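Side-chain contacts in 11S globulin (Wrightia tinctoria, PDB 5WXU), which binds the plant hormone auxin (indole-3-acetic acid) and probably serves as a hexameric seed storage protein of the 11S globulin family: residues B[243-246]-B[247-250]; B[227-231]-B[232-236]. All coordinates share one frame; numbering follows the deposited sequence.

Interaction 1. Residues B[243-246]-B[247-250]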
loop_
_atom_site.group_PDB
_atom_site.type_symbol
_atom_site.label_atom_id
_atom_site.label_comp_id
_atom_site.label_asym_id
_atom_site.label_seq_id
_atom_site.Cartn_x
_atom_site.Cartn_y
_atom_site.Cartn_z
ATOM N N GLU B 243 47.675 11.201 -11.710
ATOM C CA GLU B 243 47.937 12.419 -10.979
ATOM C C GLU B 243 46.696 13.257 -10.681
ATOM O O GLU B 243 46.635 13.832 -9.622
ATOM C CB GLU B 243 49.041 13.255 -11.677
ATOM C CG GLU B 243 50.454 12.614 -11.570
ATOM C CD GLU B 243 51.067 12.562 -10.144
ATOM O OE1 GLU B 243 51.027 13.570 -9.380
ATOM O OE2 GLU B 243 51.644 11.499 -9.786
ATOM N N ILE B 244 45.727 13.317 -11.609
ATOM C CA ILE B 244 44.372 13.803 -11.302
ATOM C C ILE B 244 43.797 13.026 -10.102
ATOM O O ILE B 244 43.214 13.618 -9.180
ATOM C CB ILE B 244 43.434 13.710 -12.516
ATOM C CG1 ILE B 244 43.802 14.772 -13.546
ATOM C CG2 ILE B 244 42.003 13.859 -12.081
ATOM C CD1 ILE B 244 42.914 14.832 -14.762
ATOM N N ILE B 245 43.980 11.699 -10.090
ATOM C CA ILE B 245 43.416 10.908 -8.992
ATOM C C ILE B 245 44.123 11.249 -7.710
ATOM O O ILE B 245 43.554 11.204 -6.656
ATOM C CB ILE B 245 43.469 9.351 -9.235
ATOM C CG1 ILE B 245 42.739 8.991 -10.526
ATOM C CG2 ILE B 245 42.848 8.586 -8.046
ATOM C CD1 ILE B 245 41.281 9.340 -10.590
ATOM N N LYS B 246 45.396 11.549 -7.765
ATOM C CA LYS B 246 46.081 11.968 -6.528
ATOM C C LYS B 246 45.577 13.258 -5.898
ATOM O O LYS B 246 45.536 13.348 -4.663
ATOM C CB LYS B 246 47.602 12.021 -6.746
ATOM C CG LYS B 246 48.189 10.610 -6.668
ATOM C CD LYS B 246 49.687 10.617 -6.930
ATOM C CE LYS B 246 50.271 9.223 -6.694
ATOM N NZ LYS B 246 51.766 9.175 -6.669
ATOM N N LYS B 247 45.100 14.158 -6.744
ATOM C CA LYS B 247 44.358 15.347 -6.315
ATOM C C LYS B 247 42.984 14.970 -5.686
ATOM O O LYS B 247 42.585 15.612 -4.683
ATOM C CB LYS B 247 44.182 16.323 -7.463
ATOM C CG LYS B 247 45.523 16.910 -7.966
ATOM C CD LYS B 247 45.382 17.809 -9.204
ATOM C CE LYS B 247 46.786 18.300 -9.614
ATOM N NZ LYS B 247 46.825 18.832 -11.005
ATOM N N LEU B 248 42.282 13.950 -6.250
ATOM C CA LEU B 248 41.056 13.442 -5.567
ATOM C C LEU B 248 41.345 12.936 -4.174
ATOM O O LEU B 248 40.548 13.132 -3.214
ATOM C CB LEU B 248 40.347 12.355 -6.355
ATOM C CG LEU B 248 39.373 12.815 -7.429
ATOM C CD1 LEU B 248 40.042 13.546 -8.526
ATOM C CD2 LEU B 248 38.636 11.605 -8.041
ATOM N N GLN B 249 42.503 12.296 -4.037
ATOM C CA GLN B 249 42.972 11.748 -2.750
ATOM C C GLN B 249 43.509 12.807 -1.824
ATOM O O GLN B 249 43.765 12.524 -0.669
ATOM C CB GLN B 249 44.024 10.623 -2.953
ATOM C CG GLN B 249 43.505 9.489 -3.826
ATOM C CD GLN B 249 44.528 8.384 -3.997
ATOM O OE1 GLN B 249 45.669 8.636 -4.358
ATOM N NE2 GLN B 249 44.121 7.147 -3.698
ATOM N N SER B 250 43.652 14.016 -2.347
ATOM C CA SER B 250 43.932 15.199 -1.543
ATOM C C SER B 250 45.287 15.094 -0.938
ATOM O O SER B 250 45.489 15.553 0.146
ATOM C CB SER B 250 42.902 15.401 -0.418
ATOM O OG SER B 250 42.912 16.750 0.096
#

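Interaction 2. Residues B[227-231]-B[232-236]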
loop_
_atom_site.group_PDB
_atom_site.type_symbol
_atom_site.label_atom_id
_atom_site.label_comp_id
_atom_site.label_asym_id
_atom_site.label_seq_id
_atom_site.Cartn_x
_atom_site.Cartn_y
_atom_site.Cartn_z
ATOM N N GLN B 227 40.993 7.946 -0.843
ATOM C CA GLN B 227 42.264 7.597 -0.218
ATOM C C GLN B 227 42.598 6.114 -0.149
ATOM O O GLN B 227 43.736 5.764 -0.403
ATOM C CB GLN B 227 42.395 8.263 1.177
ATOM C CG GLN B 227 42.614 9.754 0.991
ATOM C CD GLN B 227 42.774 10.544 2.280
ATOM O OE1 GLN B 227 42.726 9.995 3.365
ATOM N NE2 GLN B 227 43.106 11.844 2.140
ATOM N N PRO B 228 41.639 5.237 0.234
ATOM C CA PRO B 228 42.006 3.787 0.347
ATOM C C PRO B 228 42.044 3.022 -0.933
ATOM O O PRO B 228 41.973 1.808 -0.905
ATOM C CB PRO B 228 40.934 3.236 1.293
ATOM C CG PRO B 228 39.773 4.172 1.171
ATOM C CD PRO B 228 40.384 5.538 0.969
ATOM N N LEU B 229 42.158 3.686 -2.079
ATOM C CA LEU B 229 42.134 3.076 -3.390
ATOM C C LEU B 229 43.500 3.298 -4.081
ATOM O O LEU B 229 44.245 4.311 -3.819
ATOM C CB LEU B 229 41.030 3.704 -4.221
ATOM C CG LEU B 229 39.601 3.577 -3.624
ATOM C CD1 LEU B 229 38.540 4.243 -4.470
ATOM C CD2 LEU B 229 39.256 2.101 -3.441
ATOM N N ASP B 230 43.824 2.398 -5.008
ATOM C CA ASP B 230 45.019 2.530 -5.856
ATOM C C ASP B 230 44.737 3.579 -6.884
ATOM O O ASP B 230 43.817 3.449 -7.674
ATOM C CB ASP B 230 45.297 1.183 -6.534
ATOM C CG ASP B 230 46.456 1.200 -7.506
ATOM O OD1 ASP B 230 47.025 2.271 -7.847
ATOM O OD2 ASP B 230 46.853 0.084 -7.872
ATOM N N PRO B 231 45.536 4.677 -6.902
ATOM C CA PRO B 231 45.248 5.713 -7.881
ATOM C C PRO B 231 45.368 5.306 -9.308
ATOM O O PRO B 231 44.661 5.892 -10.152
ATOM C CB PRO B 231 46.238 6.842 -7.529
ATOM C CG PRO B 231 47.354 6.148 -6.856
ATOM C CD PRO B 231 46.758 4.971 -6.102
ATOM N N GLN B 232 46.169 4.297 -9.637
ATOM C CA GLN B 232 46.303 3.858 -11.021
ATOM C C GLN B 232 45.069 3.095 -11.461
ATOM O O GLN B 232 44.663 3.217 -12.562
ATOM C CB GLN B 232 47.529 2.945 -11.232
ATOM C CG GLN B 232 48.865 3.683 -11.196
ATOM C CD GLN B 232 49.289 4.273 -12.541
ATOM O OE1 GLN B 232 48.633 4.056 -13.588
ATOM N NE2 GLN B 232 50.393 5.050 -12.521
ATOM N N PHE B 233 44.510 2.343 -10.529
ATOM C CA PHE B 233 43.331 1.478 -10.772
ATOM C C PHE B 233 42.120 2.368 -10.924
ATOM O O PHE B 233 41.436 2.353 -11.958
ATOM C CB PHE B 233 43.227 0.505 -9.602
ATOM C CG PHE B 233 42.227 -0.640 -9.792
ATOM C CD1 PHE B 233 41.814 -1.073 -11.019
ATOM C CD2 PHE B 233 41.722 -1.278 -8.658
ATOM C CE1 PHE B 233 40.913 -2.137 -11.119
ATOM C CE2 PHE B 233 40.812 -2.316 -8.758
ATOM C CZ PHE B 233 40.440 -2.760 -9.996
ATOM N N LEU B 234 41.947 3.271 -9.961
ATOM C CA LEU B 234 40.913 4.266 -10.088
ATOM C C LEU B 234 41.062 5.182 -11.325
ATOM O O LEU B 234 40.066 5.519 -12.024
ATOM C CB LEU B 234 40.776 5.055 -8.796
ATOM C CG LEU B 234 39.655 6.098 -8.816
ATOM C CD1 LEU B 234 38.265 5.522 -9.047
ATOM C CD2 LEU B 234 39.683 6.767 -7.445
ATOM N N GLY B 235 42.315 5.571 -11.639
ATOM C CA GLY B 235 42.575 6.301 -12.858
ATOM C C GLY B 235 42.158 5.582 -14.117
ATOM O O GLY B 235 41.521 6.152 -14.947
ATOM N N ARG B 236 42.433 4.282 -14.220
ATOM C CA ARG B 236 42.059 3.547 -15.424
ATOM C C ARG B 236 40.549 3.437 -15.552
ATOM O O ARG B 236 39.983 3.564 -16.638
ATOM C CB ARG B 236 42.757 2.176 -15.490
ATOM C CG ARG B 236 44.164 2.345 -16.104
ATOM C CD ARG B 236 45.215 1.289 -15.704
ATOM N NE ARG B 236 44.677 -0.084 -15.671
ATOM C CZ ARG B 236 44.639 -0.906 -14.601
ATOM N NH1 ARG B 236 45.130 -0.561 -13.400
ATOM N NH2 ARG B 236 44.111 -2.117 -14.744
#

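Interaction 1. Residues B[243-246]-B[247-250]
The carbonyl oxygen of I245 takes the backbone N-H of Q249 at 3.0 Å (I245 O to Q249 N), the shortest helical bond between 243-246 and 247-250. The donor stands 20° off the carbonyl plane, and Q249 CG lies 3.3 Å from the same I245 O, covering it with a methylene. One residue earlier, L248 N bonds to I244 O in the carbonyl plane, and before that K247 N bonds to E243 O at a longer 3.3 Å.

The side chains divide the helix into two faces. I244 and L248, one turn apart, run side by side in the same direction, the branch methyl I244 CG2 4.1 Å from L248 CD1. With I244 CG1 beside the backbone N (chi1 -72°), CG2 falls anti to that N and so comes alongside L248. Through its other methyl, CD2, L248 meets I245 CD1 at 4.3 Å, so branched aliphatic residues suit this buried face. On the exposed face K246 reaches back to E243, a long ion pair of 3.9 Å between K246 NZ and E243 OE2. Q249 slants across K246, its OE1 3.9 Å from K246 CG, while NE2 on the other arm of the amide is bonded to F226 O. S250, with a phi of 67°, ends the last turn in a Schellman motif, and its OG bonds to D253 O.

In the fold, this is the second of two consecutive helices: I245 lies on P231 and L234 of helix 231-238, while I244, K247 and L248 pack against helices 431-438 and 442-450 of a second subunit, through F438 and E444.

Interaction 2. Residues B[227-231]-B[232-236]
D230 meets Q232 and F233 in a helix N-cap: its carboxylate stands at the start of helix 231-238, where the first backbone N-H groups have no preceding turn to accept them. D230 OD1 takes Q232 N at 2.8 Å, and the donor comes from above the carboxylate plane, 47° out of it. The D230 CG lies anti to the backbone N (chi1 176°), which swings the carboxylate over the first turn. P231 fits the next position because its ring nitrogen has no hydrogen to offer.

Against F233 the D230 side chain crosses at about a right angle. The carboxylate and ring planes are 60° apart, and the nearest approach is between the methylenes, D230 CB to F233 CB at 3.8 Å. Both residues engage R364 of a second subunit, which forms a salt bridge with D230 OD2 and a cation-pi contact with the F233 ring. The negative charge at the helix start would probably also be steadied by the helix dipole. Were D230 replaced by alanine, with no carboxylate, Q232 N is likely to lose its cap and R364 of the second subunit its charged mate.

L229 and L234 slant across each other, L229 CD1 4.1 Å from L234 CD2, joining the approach loop to the helix by apolar contact; leucines suit these buried places, and L229 also lies on L395 of the second subunit. D230 O accepts two N-H groups, L234 N at 3.0 Å, lying almost in line with the C=O bond, and F233 N more weakly. One residue on, the G235 N-H reaches P231 O at 2.8 Å (G235 N to P231 O), approaching from above the carbonyl plane.

Interaction 2 starts helix 231-238 and interaction 1 finishes the next one, helix 242-248; their centres lie about 9 Å apart and they touch directly. Q249 joins the end of the second helix to the loop before the first: Q249 O probably accepts from Q227 NE2 at 3.0 Å, while Q249 NE2 makes a weak hydrogen bond to L229 O. Between the helices, I245 CG1 rests 3.6 Å from G235 CA. Both contacts face the same second subunit, consistent with helices that join neighbouring cupin subunits, and both lie away from the auxin-binding residues.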